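Side-chain contacts in leucine aminopeptidase 1 (Caenorhabditis elegans, PDB 2HC9), which probably acts as a digestive enzyme, a zinc-dependent M17 aminopeptidase that releases N-terminal amino acids, preferably leucine, from peptides: residues A[53-58]-A[72-77]; A[62-67]-A[98-103]; A[283-288]-A[474-479]. The protein carries 1 engineered substitution. All blocks are in the same frame, centred on the assembly; numbering follows the deposited sequence. Where two conformers were deposited one is given.

Contact 1 (A[53-58]-A[72-77]); sequences NSMISR and AHLITV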
loop_
_atom_site.group_PDB
_atom_site.type_symbol
_atom_site.label_atom_id
_atom_site.label_comp_id
_atom_site.label_asym_id
_atom_site.label_seq_id
_atom_site.Cartn_x
_atom_site.Cartn_y
_atom_site.Cartn_z
ATOM N N ASN A 53 -32.544 -7.865 -47.732
ATOM C CA ASN A 53 -33.666 -7.463 -46.890
ATOM C C ASN A 53 -33.914 -8.419 -45.735
ATOM O O ASN A 53 -34.204 -7.991 -44.617
ATOM C CB ASN A 53 -34.928 -7.330 -47.729
ATOM C CG ASN A 53 -34.825 -6.212 -48.736
ATOM O OD1 ASN A 53 -34.426 -5.094 -48.397
ATOM N ND2 ASN A 53 -35.166 -6.506 -49.985
ATOM N N SER A 54 -33.790 -9.710 -46.021
ATOM C CA SER A 54 -33.918 -10.739 -44.998
ATOM C C SER A 54 -32.916 -10.492 -43.858
ATOM O O SER A 54 -33.290 -10.460 -42.680
ATOM C CB SER A 54 -33.701 -12.112 -45.627
ATOM O OG SER A 54 -33.808 -13.141 -44.663
ATOM N N MET A 55 -31.648 -10.283 -44.216
ATOM C CA MET A 55 -30.606 -9.995 -43.218
ATOM C C MET A 55 -30.885 -8.740 -42.374
ATOM O O MET A 55 -30.841 -8.793 -41.142
ATOM C CB MET A 55 -29.237 -9.899 -43.892
ATOM C CG MET A 55 -28.111 -9.577 -42.906
ATOM S SD MET A 55 -26.516 -9.529 -43.717
ATOM C CE MET A 55 -26.790 -8.134 -44.821
ATOM N N ILE A 56 -31.192 -7.619 -43.035
ATOM C CA ILE A 56 -31.516 -6.382 -42.334
ATOM C C ILE A 56 -32.686 -6.564 -41.352
ATOM O O ILE A 56 -32.630 -6.048 -40.236
ATOM C CB ILE A 56 -31.748 -5.189 -43.324
ATOM C CG1 ILE A 56 -30.498 -4.981 -44.203
ATOM C CG2 ILE A 56 -32.091 -3.900 -42.569
ATOM C CD1 ILE A 56 -29.216 -4.553 -43.439
ATOM N N SER A 57 -33.713 -7.320 -41.756
ATOM C CA SER A 57 -34.792 -7.733 -40.829
ATOM C C SER A 57 -34.292 -8.452 -39.570
ATOM O O SER A 57 -34.734 -8.136 -38.475
ATOM C CB SER A 57 -35.833 -8.620 -41.520
ATOM O OG SER A 57 -36.285 -8.053 -42.741
ATOM N N ARG A 58 -33.374 -9.408 -39.727
ATOM C CA ARG A 58 -32.926 -10.244 -38.599
ATOM C C ARG A 58 -31.976 -9.533 -37.647
ATOM O O ARG A 58 -32.019 -9.779 -36.446
ATOM C CB ARG A 58 -32.235 -11.506 -39.089
ATOM C CG ARG A 58 -33.095 -12.421 -39.913
ATOM C CD ARG A 58 -33.716 -13.491 -39.062
ATOM N NE ARG A 58 -32.805 -14.142 -38.115
ATOM C CZ ARG A 58 -33.241 -14.852 -37.078
ATOM N NH1 ARG A 58 -34.552 -14.966 -36.878
ATOM N NH2 ARG A 58 -32.396 -15.438 -36.243
ATOM N N ALA A 72 -15.411 -9.313 -45.454
ATOM C CA ALA A 72 -16.521 -8.343 -45.480
ATOM C C ALA A 72 -17.356 -8.290 -44.225
ATOM O O ALA A 72 -17.601 -9.324 -43.595
ATOM C CB ALA A 72 -17.435 -8.586 -46.696
ATOM N N HIS A 73 -17.837 -7.092 -43.894
ATOM C CA HIS A 73 -18.605 -6.861 -42.665
ATOM C C HIS A 73 -19.702 -5.828 -42.898
ATOM O O HIS A 73 -19.504 -4.888 -43.670
ATOM C CB HIS A 73 -17.672 -6.320 -41.573
ATOM C CG HIS A 73 -16.621 -7.289 -41.144
ATOM N ND1 HIS A 73 -15.395 -7.386 -41.769
ATOM C CD2 HIS A 73 -16.612 -8.206 -40.150
ATOM C CE1 HIS A 73 -14.677 -8.319 -41.173
ATOM N NE2 HIS A 73 -15.393 -8.834 -40.190
ATOM N N LEU A 74 -20.823 -5.980 -42.198
ATOM C CA LEU A 74 -21.805 -4.899 -42.044
ATOM C C LEU A 74 -21.762 -4.423 -40.582
ATOM O O LEU A 74 -21.860 -5.226 -39.660
ATOM C CB LEU A 74 -23.213 -5.423 -42.355
ATOM C CG LEU A 74 -24.419 -4.505 -42.078
ATOM C CD1 LEU A 74 -24.447 -3.327 -43.036
ATOM C CD2 LEU A 74 -25.721 -5.263 -42.204
ATOM N N ILE A 75 -21.634 -3.118 -40.399
ATOM C CA ILE A 75 -21.692 -2.499 -39.078
ATOM C C ILE A 75 -23.002 -1.708 -38.961
ATOM O O ILE A 75 -23.237 -0.752 -39.705
ATOM C CB ILE A 75 -20.461 -1.585 -38.820
ATOM C CG1 ILE A 75 -19.191 -2.443 -38.709
ATOM C CG2 ILE A 75 -20.667 -0.725 -37.539
ATOM C CD1 ILE A 75 -17.890 -1.587 -38.568
ATOM N N THR A 76 -23.854 -2.143 -38.036
ATOM C CA THR A 76 -25.082 -1.437 -37.739
ATOM C C THR A 76 -24.883 -0.509 -36.536
ATOM O O THR A 76 -24.475 -0.948 -35.454
ATOM C CB THR A 76 -26.248 -2.429 -37.501
ATOM O OG1 THR A 76 -26.395 -3.273 -38.656
ATOM C CG2 THR A 76 -27.555 -1.682 -37.248
ATOM N N VAL A 77 -25.183 0.764 -36.744
ATOM C CA VAL A 77 -25.045 1.804 -35.729
ATOM C C VAL A 77 -26.431 2.010 -35.106
ATOM O O VAL A 77 -27.423 2.070 -35.826
ATOM C CB VAL A 77 -24.582 3.139 -36.412
ATOM C CG1 VAL A 77 -24.404 4.288 -35.383
ATOM C CG2 VAL A 77 -23.272 2.904 -37.163
#

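Contact 2 (A[62-67]-A[98-103]); sequences SGRHPL and KPINYP. With SO4 (sulfate ion), chain E.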
loop_
_atom_site.group_PDB
_atom_site.type_symbol
_atom_site.label_atom_id
_atom_site.label_comp_id
_atom_site.label_asym_id
_atom_site.label_seq_id
_atom_site.Cartn_x
_atom_site.Cartn_y
_atom_site.Cartn_z
ATOM N N SER A 62 -28.205 -2.887 -33.278
ATOM C CA SER A 62 -26.810 -2.482 -33.527
ATOM C C SER A 62 -25.837 -3.671 -33.409
ATOM O O SER A 62 -26.194 -4.708 -32.839
ATOM C CB SER A 62 -26.377 -1.392 -32.554
ATOM O OG SER A 62 -26.111 -1.939 -31.281
ATOM N N GLY A 63 -24.618 -3.516 -33.937
ATOM C CA GLY A 63 -23.608 -4.586 -33.934
ATOM C C GLY A 63 -22.776 -4.700 -35.209
ATOM O O GLY A 63 -22.742 -3.777 -36.038
ATOM N N ARG A 64 -22.092 -5.831 -35.347
ATOM C CA ARG A 64 -21.258 -6.125 -36.503
ATOM C C ARG A 64 -21.521 -7.539 -36.996
ATOM O O ARG A 64 -21.504 -8.496 -36.214
ATOM C CB ARG A 64 -19.761 -5.968 -36.194
ATOM C CG ARG A 64 -18.869 -6.477 -37.339
ATOM C CD ARG A 64 -17.415 -6.527 -36.977
ATOM N NE ARG A 64 -17.073 -7.658 -36.124
ATOM C CZ ARG A 64 -16.587 -7.553 -34.880
ATOM N NH1 ARG A 64 -16.388 -6.359 -34.302
ATOM N NH2 ARG A 64 -16.304 -8.658 -34.202
ATOM N N HIS A 65 -21.766 -7.662 -38.300
ATOM C CA HIS A 65 -22.124 -8.932 -38.899
ATOM C C HIS A 65 -21.246 -9.257 -40.108
ATOM O O HIS A 65 -21.149 -8.471 -41.053
ATOM C CB HIS A 65 -23.608 -8.925 -39.262
ATOM C CG HIS A 65 -24.492 -8.940 -38.054
ATOM N ND1 HIS A 65 -24.826 -7.791 -37.372
ATOM C CD2 HIS A 65 -25.039 -9.968 -37.355
ATOM C CE1 HIS A 65 -25.569 -8.102 -36.324
ATOM N NE2 HIS A 65 -25.723 -9.417 -36.295
ATOM N N PRO A 66 -20.597 -10.415 -40.079
ATOM C CA PRO A 66 -19.719 -10.804 -41.186
ATOM C C PRO A 66 -20.534 -11.184 -42.438
ATOM O O PRO A 66 -21.598 -11.819 -42.332
ATOM C CB PRO A 66 -18.975 -12.016 -40.623
ATOM C CG PRO A 66 -19.970 -12.610 -39.635
ATOM C CD PRO A 66 -20.623 -11.414 -38.994
ATOM N N LEU A 67 -20.047 -10.754 -43.597
ATOM C CA LEU A 67 -20.717 -11.019 -44.872
ATOM C C LEU A 67 -19.924 -12.000 -45.716
ATOM O O LEU A 67 -20.265 -12.265 -46.879
ATOM C CB LEU A 67 -20.925 -9.709 -45.647
ATOM C CG LEU A 67 -21.707 -8.626 -44.895
ATOM C CD1 LEU A 67 -21.821 -7.360 -45.769
ATOM C CD2 LEU A 67 -23.090 -9.130 -44.469
ATOM N N LYS A 98 -12.794 -1.268 -34.834
ATOM C CA LYS A 98 -11.409 -1.370 -34.349
ATOM C C LYS A 98 -10.894 -2.805 -34.255
ATOM O O LYS A 98 -9.737 -3.048 -34.599
ATOM C CB LYS A 98 -11.231 -0.601 -33.014
ATOM C CG LYS A 98 -9.804 -0.466 -32.518
ATOM C CD LYS A 98 -8.955 0.360 -33.485
ATOM C CE LYS A 98 -7.487 0.325 -33.075
ATOM N NZ LYS A 98 -6.887 -0.923 -33.554
ATOM N N PRO A 99 -11.736 -3.774 -33.816
ATOM C CA PRO A 99 -11.270 -5.167 -33.802
ATOM C C PRO A 99 -11.017 -5.828 -35.143
ATOM O O PRO A 99 -10.339 -6.860 -35.188
ATOM C CB PRO A 99 -12.434 -5.921 -33.121
ATOM C CG PRO A 99 -13.149 -4.873 -32.341
ATOM C CD PRO A 99 -13.092 -3.683 -33.227
ATOM N N ILE A 100 -11.606 -5.301 -36.216
ATOM C CA ILE A 100 -11.512 -5.985 -37.493
ATOM C C ILE A 100 -10.078 -6.019 -38.009
ATOM O O ILE A 100 -9.393 -5.002 -38.044
ATOM C CB ILE A 100 -12.458 -5.394 -38.539
ATOM C CG1 ILE A 100 -13.913 -5.612 -38.104
ATOM C CG2 ILE A 100 -12.193 -6.014 -39.935
ATOM C CD1 ILE A 100 -14.908 -4.876 -39.010
ATOM N N ASN A 101 -9.648 -7.211 -38.416
ATOM C CA ASN A 101 -8.397 -7.379 -39.150
ATOM C C ASN A 101 -8.635 -7.783 -40.591
ATOM O O ASN A 101 -9.610 -8.484 -40.889
ATOM C CB ASN A 101 -7.522 -8.395 -38.434
ATOM C CG ASN A 101 -7.117 -7.924 -37.049
ATOM O OD1 ASN A 101 -6.850 -6.742 -36.832
ATOM N ND2 ASN A 101 -7.106 -8.850 -36.097
ATOM N N TYR A 102 -7.767 -7.327 -41.492
ATOM C CA TYR A 102 -7.905 -7.643 -42.928
ATOM C C TYR A 102 -6.883 -8.732 -43.281
ATOM O O TYR A 102 -5.753 -8.720 -42.764
ATOM C CB TYR A 102 -7.686 -6.381 -43.791
ATOM C CG TYR A 102 -8.504 -5.217 -43.305
ATOM C CD1 TYR A 102 -9.868 -5.148 -43.585
ATOM C CD2 TYR A 102 -7.927 -4.190 -42.527
ATOM C CE1 TYR A 102 -10.643 -4.111 -43.115
ATOM C CE2 TYR A 102 -8.720 -3.114 -42.039
ATOM C CZ TYR A 102 -10.077 -3.095 -42.349
ATOM O OH TYR A 102 -10.895 -2.078 -41.905
ATOM N N PRO A 103 -7.269 -9.690 -44.146
ATOM C CA PRO A 103 -6.276 -10.676 -44.568
ATOM C C PRO A 103 -4.986 -10.034 -45.056
ATOM O O PRO A 103 -4.994 -8.952 -45.637
ATOM C CB PRO A 103 -6.986 -11.450 -45.691
ATOM C CG PRO A 103 -8.438 -11.315 -45.352
ATOM C CD PRO A 103 -8.591 -9.929 -44.764
HETATM S S SO4 E . -3.700 -2.378 -33.880
HETATM O O1 SO4 E . -4.691 -2.238 -34.953
HETATM O O2 SO4 E . -2.348 -2.214 -34.419
HETATM O O3 SO4 E . -3.995 -1.364 -32.849
HETATM O O4 SO4 E . -3.747 -3.706 -33.268
#

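Contact 3 (A[283-288]-A[474-479]); sequences LEAYSA and ALFSTL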
loop_
_atom_site.group_PDB
_atom_site.type_symbol
_atom_site.label_atom_id
_atom_site.label_comp_id
_atom_site.label_asym_id
_atom_site.label_seq_id
_atom_site.Cartn_x
_atom_site.Cartn_y
_atom_site.Cartn_z
ATOM N N LEU A 283 -2.125 20.875 -32.854
ATOM C CA LEU A 283 -1.345 20.978 -34.101
ATOM C C LEU A 283 -2.145 20.494 -35.306
ATOM O O LEU A 283 -2.178 21.156 -36.368
ATOM C CB LEU A 283 -0.070 20.126 -33.974
ATOM C CG LEU A 283 0.802 20.045 -35.236
ATOM C CD1 LEU A 283 1.271 21.461 -35.594
ATOM C CD2 LEU A 283 1.955 19.049 -35.085
ATOM N N GLU A 284 -2.780 19.329 -35.168
ATOM C CA GLU A 284 -3.505 18.746 -36.295
ATOM C C GLU A 284 -4.854 19.383 -36.553
ATOM O O GLU A 284 -5.312 19.418 -37.699
ATOM C CB GLU A 284 -3.610 17.218 -36.164
ATOM C CG GLU A 284 -2.222 16.534 -36.060
ATOM C CD GLU A 284 -1.373 16.683 -37.332
ATOM O OE1 GLU A 284 -1.958 16.835 -38.425
ATOM O OE2 GLU A 284 -0.124 16.601 -37.224
ATOM N N ALA A 285 -5.479 19.926 -35.505
ATOM C CA ALA A 285 -6.638 20.825 -35.698
ATOM C C ALA A 285 -6.272 22.075 -36.486
ATOM O O ALA A 285 -7.000 22.466 -37.389
ATOM C CB ALA A 285 -7.271 21.241 -34.348
ATOM N N TYR A 286 -5.171 22.718 -36.104
ATOM C CA TYR A 286 -4.686 23.913 -36.782
ATOM C C TYR A 286 -4.466 23.581 -38.257
ATOM O O TYR A 286 -4.890 24.329 -39.135
ATOM C CB TYR A 286 -3.377 24.357 -36.125
ATOM C CG TYR A 286 -2.676 25.545 -36.766
ATOM C CD1 TYR A 286 -2.968 26.845 -36.351
ATOM C CD2 TYR A 286 -1.706 25.361 -37.774
ATOM C CE1 TYR A 286 -2.334 27.932 -36.897
ATOM C CE2 TYR A 286 -1.042 26.463 -38.334
ATOM C CZ TYR A 286 -1.360 27.741 -37.880
ATOM O OH TYR A 286 -0.737 28.846 -38.408
ATOM N N SER A 287 -3.794 22.463 -38.514
ATOM C CA SER A 287 -3.538 22.022 -39.883
ATOM C C SER A 287 -4.836 21.878 -40.702
ATOM O O SER A 287 -4.950 22.429 -41.804
ATOM C CB SER A 287 -2.761 20.714 -39.878
ATOM O OG SER A 287 -2.574 20.211 -41.200
ATOM N N ALA A 288 -5.811 21.162 -40.164
ATOM C CA ALA A 288 -7.086 20.943 -40.901
ATOM C C ALA A 288 -7.825 22.274 -41.185
ATOM O O ALA A 288 -8.354 22.486 -42.282
ATOM C CB ALA A 288 -7.989 19.983 -40.118
ATOM N N ALA A 474 -11.379 16.759 -34.936
ATOM C CA ALA A 474 -12.810 16.744 -35.278
ATOM C C ALA A 474 -13.540 17.793 -34.436
ATOM O O ALA A 474 -14.333 18.564 -34.965
ATOM C CB ALA A 474 -13.417 15.349 -35.090
ATOM N N LEU A 475 -13.267 17.827 -33.133
ATOM C CA LEU A 475 -13.879 18.826 -32.233
ATOM C C LEU A 475 -13.667 20.255 -32.734
ATOM O O LEU A 475 -14.623 21.022 -32.857
ATOM C CB LEU A 475 -13.253 18.729 -30.829
ATOM C CG LEU A 475 -13.843 19.735 -29.837
ATOM C CD1 LEU A 475 -15.392 19.534 -29.659
ATOM C CD2 LEU A 475 -13.132 19.556 -28.486
ATOM N N PHE A 476 -12.418 20.624 -33.016
ATOM C CA PHE A 476 -12.157 22.005 -33.408
ATOM C C PHE A 476 -12.571 22.339 -34.829
ATOM O O PHE A 476 -12.853 23.482 -35.137
ATOM C CB PHE A 476 -10.722 22.428 -33.116
ATOM C CG PHE A 476 -10.490 22.681 -31.659
ATOM C CD1 PHE A 476 -10.913 23.874 -31.085
ATOM C CD2 PHE A 476 -9.942 21.692 -30.846
ATOM C CE1 PHE A 476 -10.761 24.104 -29.704
ATOM C CE2 PHE A 476 -9.762 21.915 -29.470
ATOM C CZ PHE A 476 -10.183 23.123 -28.900
ATOM N N SER A 477 -12.621 21.330 -35.684
ATOM C CA SER A 477 -13.178 21.528 -37.023
ATOM C C SER A 477 -14.639 21.916 -36.946
ATOM O O SER A 477 -15.066 22.818 -37.652
ATOM C CB SER A 477 -13.026 20.256 -37.856
ATOM O OG SER A 477 -11.660 20.121 -38.169
ATOM N N THR A 478 -15.399 21.244 -36.080
ATOM C CA THR A 478 -16.829 21.572 -35.927
ATOM C C THR A 478 -17.001 22.855 -35.145
ATOM O O THR A 478 -17.863 23.659 -35.480
ATOM C CB THR A 478 -17.749 20.453 -35.303
ATOM O OG1 THR A 478 -17.298 20.076 -33.993
ATOM C CG2 THR A 478 -17.849 19.219 -36.215
ATOM N N LEU A 479 -16.184 23.068 -34.121
ATOM C CA LEU A 479 -16.307 24.297 -33.313
ATOM C C LEU A 479 -15.980 25.578 -34.105
ATOM O O LEU A 479 -16.710 26.593 -34.015
ATOM C CB LEU A 479 -15.418 24.214 -32.058
ATOM C CG LEU A 479 -15.482 25.432 -31.110
ATOM C CD1 LEU A 479 -16.885 25.530 -30.511
ATOM C CD2 LEU A 479 -14.447 25.254 -30.001
#

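Contact 1 (A[53-58]-A[72-77])
L74 meets the helix through a single methyl, CD2, which touches two side chains at once. M55 comes at it end-on: the thioether chain runs out with CG anti to the backbone N (chi1 179°) and bends only at its last torsion, bringing CE to 4.0 Å from L74 CD2, tip to tip. I56 approaches differently, crossing L74 at about a right angle, with its CD1 3.8 Å from L74 CD2. Although I56 does not start out facing the strand, its ethyl branch lies beside the backbone N and folds over far enough to bring its end there. These are purely apolar contacts between buried groups, and the two segments together bury 93 Å², both sides summed.

The strand 72-77 is the second from one end of a mixed six-stranded sheet in the macro-like N-terminal domain, and helix 49-58 lies over one of its faces. L29 of helix 26-31 and I59 also pack on L74, while I75 and V77 meet helix 90-97.

No hydrogen bond crosses between the segments. Within the helix, S57 OG donates to N53 O at 2.8 Å, tilted 34° from the carbonyl plane, and S57 N is the second donor to the same oxygen. R58 forms salt bridges with D105 and E70 of a second subunit, whose Y69 also packs on M55.

Contact 2 (A[62-67]-A[98-103])
R64 sets its CD methylene against the ethyl branch of I100, the two side chains sliding past each other in opposite directions. R64 CD is 3.6 Å from I100 CD1 and 3.8 Å from I100 CG1, so the methylene preceding the guanidinium rests on the ethyl branch of the isoleucine. That branch extends fully from CB (chi2 172°), which brings its end to the arginine although I100 does not set out directly toward the strand.

Beyond CD the arginine chain, extended in its first two torsions, turns at chi3 (76°) and carries the guanidinium to the proline. P99 CG lies 4.1 Å from R64 NH1, approaching the guanidinium obliquely, and the same nitrogen donates a hydrogen bond to E96 O near the end of helix 90-97. The charged group is thus held by a carbonyl at a helix C-terminal end, an environment probably congenial to a cation. Replacing R64 with an alanine would probably leave E96 O without this donor and strip I100 of its methylene cover.

The first side-chain bond of K98 points away from segment 62-67. Its NZ donates to sulfate O3 at 3.0 Å and, weakly, to O1 of the same sulfate; this ion, probably from the crystallisation liquor, is also hydrogen-bonded to R467.

Strand 63-66 is, within this chain, the outermost strand at one end of the sheet and runs antiparallel to 72-77; the contact ties this edge hairpin of the macro-like domain to the loop that follows helix 90-97.

Contact 3 (A[283-288]-A[474-479])
Two helices, 277-290 and 473-480, come close enough here for A285 CA and F476 CA to lie 6.1 Å apart, a spacing that small residues at the interface permit. Both segments keep regular helical bonding, as in S287 N to L283 O at 3.0 Å and L479 N to L475 O at 2.9 Å.

The closest meeting is between beta carbons: A285 CB lies 3.9 Å from F476 CB. Both residues point their first side-chain bond at the partner helix, yet the phenyl ring does not follow. With CG anti to the carbonyl carbon (chi1 -75°), F476 turns its ring off the interface, where it packs edge-to-face with F358 of strand 356-361, and the alanine methyl meets the ring only obliquely. One turn further on, A288 CB stands 4.2 Å from S477 OG, methyl against hydroxyl oxygen. The same rotation beside the backbone N serves that hydroxyl, which hydrogen-bonds to P473 O within its own helix; the S477 side chain also packs on F162 of helix 157-178, and A288 on S169 of that helix.

L283 and Y286 of helix 277-290 pack on strands 232-238 and 297-307 of the catalytic-domain sheet, and Y286 OH is hydrogen-bonded to S202 OG. The F476 side chain is about 12 Å from that of K252, a zinc ligand, which places the contact outside the first shell of the metal site.

No hydrogen bond or salt bridge crosses between the segments. With S477 OG bonded within its own helix, the direct contact between them is probably one of close van der Waals approach through the small alanine methyls.

Contacts 1 and 2 lie 12 Å apart, centre to centre, in the N-terminal macro-like domain; contact 3 belongs to the catalytic domain, 33 Å and 29 Å from their centres, with nearest atoms about 16 Å away in each case. Along the chain the segments of contacts 1 and 2 alternate, and both are complete before contact 3 begins. The first two share the six-stranded sheet, where 63-66 pairs with 72-77 through backbone bonds such as L74 N to H65 O, and M55 packs on L67. Both also touch a second subunit, placing this sheet edge beside an assembly interface, whereas contact 3 is internal to one chain.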